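Local coordinates for protein yxeP (Bacillus subtilis, PDB 1YSJ) that probably removes the acetyl group from N-acetylcysteine to release cysteine and acetate, as a dinuclear metal-dependent hydrolase of the M20 peptidase family, at residues V171-N183 against E349-F361. The protein carries 1 engineered substitution. Residues are numbered along the deposited sequence; the frame is centred on the assembly and turned at random.
Sequences VLNGVSAIFGMHN and EDFALYQEKIPGF. With NI (nickel (II) ion), chain C.
Ile178 and Gly360 pair as neighbours on two parallel strands, and three backbone hydrogen bonds fix the register. Ile178 N gives its hydrogen to Pro359 O (3.1 Å), Ile178 O takes one from Phe361 N (3.0 Å), and Gly180 N reaches Phe361 O. A CB on Gly360 would press on Ile178 CG2, and one on Gly180 would run into the Phe351 ring.

The apolar packing centres on Ile178, which points to the side of the sheet where the short helix 351-355 lies. With CG1 anti to the backbone N (chi1 -172°), the chain extends so that CD1 sits over one face of Tyr354 as a CH-pi contact, 3.9 Å from the ring centroid. CG1 meanwhile slides past Phe351, 3.7 Å from CE1, and CD1 of Ile358 closes in on CB of Ile178 at 3.8 Å. Cut back to an alanine, the side chain at this position would lose CG1, CG2 and CD1, which would probably open a gap between Phe351, Tyr354 and Ile358 and leave the tyrosine face without its methyl. The Leu172 side chain crosses that of Tyr354 at about a right angle, its CD1 3.4 Å from Tyr354 CD2. On the other side of the sheet, Phe179 turns its ring edge to CB of Phe361 (3.6 Å).

Farther along the strand, His182 binds nickel through NE2, and its ND1-H points straight at Asn183 O, almost exactly in the ring plane; the imidazole is thus held from two sides. Glu349 caps the helix start, OE2 accepting from Phe351 N, and is salt-bridged to Arg95; Cys122 and His124 bind the same nickel as His182.

Strand 175-184 runs between strands 91-97 and 360-366 in the mixed sheet of the metal-binding domain, with helix 162-168 packing on Leu172 and Tyr354, and helix 124-139 touching Met181.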
loop_
_atom_site.group_PDB
_atom_site.type_symbol
_atom_site.label_atom_id
_atom_site.label_comp_id
_atom_site.label_asym_id
_atom_site.label_seq_id
_atom_site.Cartn_x
_atom_site.Cartn_y
_atom_site.Cartn_z
ATOM N N VAL A 171 24.327 34.003 7.197
ATOM C CA VAL A 171 23.728 34.882 8.206
ATOM C C VAL A 171 24.331 34.646 9.599
ATOM O O VAL A 171 24.367 35.560 10.423
ATOM C CB VAL A 171 22.164 34.748 8.209
ATOM C CG1 VAL A 171 21.511 35.425 9.428
ATOM C CG2 VAL A 171 21.572 35.296 6.916
ATOM N N LEU A 172 24.823 33.434 9.850
ATOM C CA LEU A 172 25.403 33.097 11.156
ATOM C C LEU A 172 26.928 33.185 11.226
ATOM O O LEU A 172 27.534 32.808 12.233
ATOM C CB LEU A 172 24.914 31.726 11.646
ATOM C CG LEU A 172 23.468 31.595 12.146
ATOM C CD1 LEU A 172 23.290 30.246 12.814
ATOM C CD2 LEU A 172 23.085 32.695 13.124
ATOM N N ASN A 173 27.549 33.682 10.159
ATOM C CA ASN A 173 28.983 33.950 10.177
ATOM C C ASN A 173 29.314 34.984 11.249
ATOM O O ASN A 173 28.742 36.080 11.263
ATOM C CB ASN A 173 29.482 34.403 8.798
ATOM C CG ASN A 173 29.421 33.290 7.752
ATOM O OD1 ASN A 173 29.277 32.107 8.082
ATOM N ND2 ASN A 173 29.527 33.670 6.481
ATOM N N GLY A 174 30.208 34.605 12.161
ATOM C CA GLY A 174 30.640 35.478 13.254
ATOM C C GLY A 174 29.736 35.498 14.477
ATOM O O GLY A 174 30.040 36.181 15.455
ATOM N N VAL A 175 28.633 34.750 14.424
ATOM C CA VAL A 175 27.666 34.683 15.526
ATOM C C VAL A 175 28.089 33.651 16.586
ATOM O O VAL A 175 28.393 32.506 16.261
ATOM C CB VAL A 175 26.226 34.401 15.005
ATOM C CG1 VAL A 175 25.239 34.267 16.150
ATOM C CG2 VAL A 175 25.765 35.514 14.070
ATOM N N SER A 176 28.100 34.075 17.849
ATOM C CA SER A 176 28.551 33.246 18.967
ATOM C C SER A 176 27.453 32.371 19.554
ATOM O O SER A 176 27.720 31.260 20.008
ATOM C CB SER A 176 29.132 34.122 20.081
ATOM O OG SER A 176 30.279 34.818 19.637
ATOM N N ALA A 177 26.226 32.884 19.564
ATOM C CA ALA A 177 25.093 32.181 20.165
ATOM C C ALA A 177 23.793 32.529 19.471
ATOM O O ALA A 177 23.652 33.618 18.921
ATOM C CB ALA A 177 24.997 32.507 21.640
ATOM N N ILE A 178 22.842 31.599 19.509
ATOM C CA ILE A 178 21.520 31.807 18.921
ATOM C C ILE A 178 20.397 31.420 19.886
ATOM O O ILE A 178 20.460 30.393 20.573
ATOM C CB ILE A 178 21.357 31.077 17.552
ATOM C CG1 ILE A 178 20.029 31.479 16.888
ATOM C CG2 ILE A 178 21.499 29.543 17.712
ATOM C CD1 ILE A 178 20.009 31.343 15.383
ATOM N N PHE A 179 19.363 32.253 19.923
ATOM C CA PHE A 179 18.265 32.049 20.850
ATOM C C PHE A 179 16.920 32.106 20.141
ATOM O O PHE A 179 16.752 32.826 19.155
ATOM C CB PHE A 179 18.351 33.061 21.995
ATOM C CG PHE A 179 19.692 33.076 22.668
ATOM C CD1 PHE A 179 20.656 34.018 22.310
ATOM C CD2 PHE A 179 20.010 32.123 23.628
ATOM C CE1 PHE A 179 21.910 34.019 22.920
ATOM C CE2 PHE A 179 21.263 32.117 24.243
ATOM C CZ PHE A 179 22.212 33.064 23.889
ATOM N N GLY A 180 15.972 31.325 20.647
ATOM C CA GLY A 180 14.661 31.224 20.034
ATOM C C GLY A 180 13.604 30.796 21.024
ATOM O O GLY A 180 13.906 30.416 22.155
HETATM N N MSE A 181 12.355 30.873 20.595
HETATM C CA MSE A 181 11.254 30.446 21.424
HETATM C C MSE A 181 10.261 29.656 20.599
HETATM O O MSE A 181 10.229 29.758 19.369
HETATM C CB MSE A 181 10.552 31.655 22.051
HETATM C CG MSE A 181 9.270 32.075 21.340
HETATM SE SE MSE A 181 8.563 33.767 21.947
HETATM C CE MSE A 181 9.425 34.888 20.680
ATOM N N HIS A 182 9.457 28.860 21.291
ATOM C CA HIS A 182 8.190 28.447 20.739
ATOM C C HIS A 182 7.108 28.635 21.789
ATOM O O HIS A 182 7.301 28.292 22.959
ATOM C CB HIS A 182 8.218 27.008 20.241
ATOM C CG HIS A 182 7.239 26.752 19.139
ATOM N ND1 HIS A 182 5.878 26.702 19.351
ATOM C CD2 HIS A 182 7.423 26.567 17.811
ATOM C CE1 HIS A 182 5.264 26.488 18.201
ATOM N NE2 HIS A 182 6.179 26.401 17.250
ATOM N N ASN A 183 5.980 29.197 21.364
ATOM C CA ASN A 183 4.818 29.323 22.229
ATOM C C ASN A 183 4.413 27.947 22.743
ATOM O O ASN A 183 4.521 26.951 22.026
ATOM C CB ASN A 183 3.657 30.004 21.489
ATOM C CG ASN A 183 3.039 29.115 20.424
ATOM O OD1 ASN A 183 2.166 28.296 20.708
ATOM N ND2 ASN A 183 3.495 29.271 19.192
ATOM N N GLU A 349 12.003 20.871 15.193
ATOM C CA GLU A 349 12.114 22.288 14.891
ATOM C C GLU A 349 13.425 22.510 14.148
ATOM O O GLU A 349 14.462 21.984 14.551
ATOM C CB GLU A 349 12.072 23.104 16.185
ATOM C CG GLU A 349 11.036 24.238 16.196
ATOM C CD GLU A 349 11.491 25.499 15.464
ATOM O OE1 GLU A 349 10.764 26.516 15.529
ATOM O OE2 GLU A 349 12.566 25.486 14.825
ATOM N N ASP A 350 13.387 23.278 13.061
ATOM C CA ASP A 350 14.601 23.475 12.267
ATOM C C ASP A 350 15.605 24.435 12.913
ATOM O O ASP A 350 16.723 24.591 12.423
ATOM C CB ASP A 350 14.307 23.776 10.783
ATOM C CG ASP A 350 13.787 25.182 10.526
ATOM O OD1 ASP A 350 13.383 25.914 11.458
ATOM O OD2 ASP A 350 13.784 25.556 9.337
ATOM N N PHE A 351 15.209 25.024 14.042
ATOM C CA PHE A 351 16.126 25.755 14.914
ATOM C C PHE A 351 17.308 24.866 15.322
ATOM O O PHE A 351 18.411 25.364 15.563
ATOM C CB PHE A 351 15.385 26.274 16.156
ATOM C CG PHE A 351 16.236 27.112 17.074
ATOM C CD1 PHE A 351 16.399 28.471 16.844
ATOM C CD2 PHE A 351 16.873 26.537 18.175
ATOM C CE1 PHE A 351 17.189 29.252 17.692
ATOM C CE2 PHE A 351 17.669 27.313 19.031
ATOM C CZ PHE A 351 17.824 28.671 18.784
ATOM N N ALA A 352 17.067 23.554 15.382
ATOM C CA ALA A 352 18.095 22.556 15.718
ATOM C C ALA A 352 19.284 22.579 14.761
ATOM O O ALA A 352 20.416 22.307 15.160
ATOM C CB ALA A 352 17.485 21.170 15.757
ATOM N N LEU A 353 19.013 22.904 13.498
ATOM C CA LEU A 353 20.054 23.045 12.482
ATOM C C LEU A 353 21.065 24.140 12.837
ATOM O O LEU A 353 22.263 23.980 12.596
ATOM C CB LEU A 353 19.435 23.313 11.106
ATOM C CG LEU A 353 18.833 22.136 10.334
ATOM C CD1 LEU A 353 18.211 22.644 9.049
ATOM C CD2 LEU A 353 19.869 21.051 10.029
ATOM N N TYR A 354 20.583 25.239 13.417
ATOM C CA TYR A 354 21.467 26.295 13.910
ATOM C C TYR A 354 22.398 25.781 15.002
ATOM O O TYR A 354 23.588 26.081 14.999
ATOM C CB TYR A 354 20.668 27.481 14.457
ATOM C CG TYR A 354 19.771 28.181 13.463
ATOM C CD1 TYR A 354 18.420 28.365 13.740
ATOM C CD2 TYR A 354 20.273 28.680 12.259
ATOM C CE1 TYR A 354 17.589 29.015 12.848
ATOM C CE2 TYR A 354 19.447 29.337 11.354
ATOM C CZ TYR A 354 18.108 29.500 11.657
ATOM O OH TYR A 354 17.273 30.142 10.776
ATOM N N GLN A 355 21.839 25.000 15.925
ATOM C CA GLN A 355 22.566 24.461 17.080
ATOM C C GLN A 355 23.604 23.394 16.733
ATOM O O GLN A 355 24.450 23.062 17.562
ATOM C CB GLN A 355 21.583 23.908 18.115
ATOM C CG GLN A 355 20.767 24.962 18.839
ATOM C CD GLN A 355 19.589 24.367 19.583
ATOM O OE1 GLN A 355 19.246 24.806 20.683
ATOM N NE2 GLN A 355 18.965 23.357 18.990
ATOM N N GLU A 356 23.531 22.853 15.520
ATOM C CA GLU A 356 24.568 21.956 15.015
ATOM C C GLU A 356 25.859 22.720 14.752
ATOM O O GLU A 356 26.940 22.137 14.737
ATOM C CB GLU A 356 24.123 21.276 13.717
ATOM C CG GLU A 356 23.227 20.064 13.895
ATOM C CD GLU A 356 23.209 19.172 12.662
ATOM O OE1 GLU A 356 23.405 17.946 12.812
ATOM O OE2 GLU A 356 23.008 19.690 11.541
ATOM N N LYS A 357 25.730 24.027 14.539
ATOM C CA LYS A 357 26.847 24.870 14.126
ATOM C C LYS A 357 27.397 25.723 15.269
ATOM O O LYS A 357 28.611 25.820 15.445
ATOM C CB LYS A 357 26.422 25.768 12.954
ATOM C CG LYS A 357 25.759 25.035 11.785
ATOM C CD LYS A 357 26.696 24.020 11.133
ATOM C CE LYS A 357 26.135 23.530 9.810
ATOM N NZ LYS A 357 26.668 22.191 9.441
ATOM N N ILE A 358 26.499 26.344 16.031
ATOM C CA ILE A 358 26.881 27.228 17.134
ATOM C C ILE A 358 26.057 26.936 18.395
ATOM O O ILE A 358 24.976 26.357 18.291
ATOM C CB ILE A 358 26.746 28.743 16.754
ATOM C CG1 ILE A 358 25.313 29.091 16.341
ATOM C CG2 ILE A 358 27.762 29.135 15.668
ATOM C CD1 ILE A 358 24.991 30.562 16.445
ATOM N N PRO A 359 26.567 27.335 19.585
ATOM C CA PRO A 359 25.825 27.186 20.839
ATOM C C PRO A 359 24.487 27.911 20.787
ATOM O O PRO A 359 24.399 29.011 20.234
ATOM C CB PRO A 359 26.742 27.860 21.868
ATOM C CG PRO A 359 28.086 27.779 21.291
ATOM C CD PRO A 359 27.888 27.947 19.819
ATOM N N GLY A 360 23.452 27.298 21.353
ATOM C CA GLY A 360 22.115 27.883 21.307
ATOM C C GLY A 360 21.211 27.517 22.465
ATOM O O GLY A 360 21.459 26.540 23.176
ATOM N N PHE A 361 20.158 28.308 22.646
ATOM C CA PHE A 361 19.143 28.032 23.654
ATOM C C PHE A 361 17.731 28.333 23.140
ATOM O O PHE A 361 17.454 29.423 22.640
ATOM C CB PHE A 361 19.427 28.816 24.937
ATOM C CG PHE A 361 19.010 28.101 26.186
ATOM C CD1 PHE A 361 19.888 27.229 26.829
ATOM C CD2 PHE A 361 17.741 28.292 26.723
ATOM C CE1 PHE A 361 19.510 26.558 27.988
ATOM C CE2 PHE A 361 17.351 27.620 27.888
ATOM C CZ PHE A 361 18.237 26.753 28.517
HETATM NI NI NI C . 5.874 26.400 15.075
HETATM O O HOH W 1 6.381 24.712 14.412
HETATM O O HOH W 2 8.113 26.739 14.870
#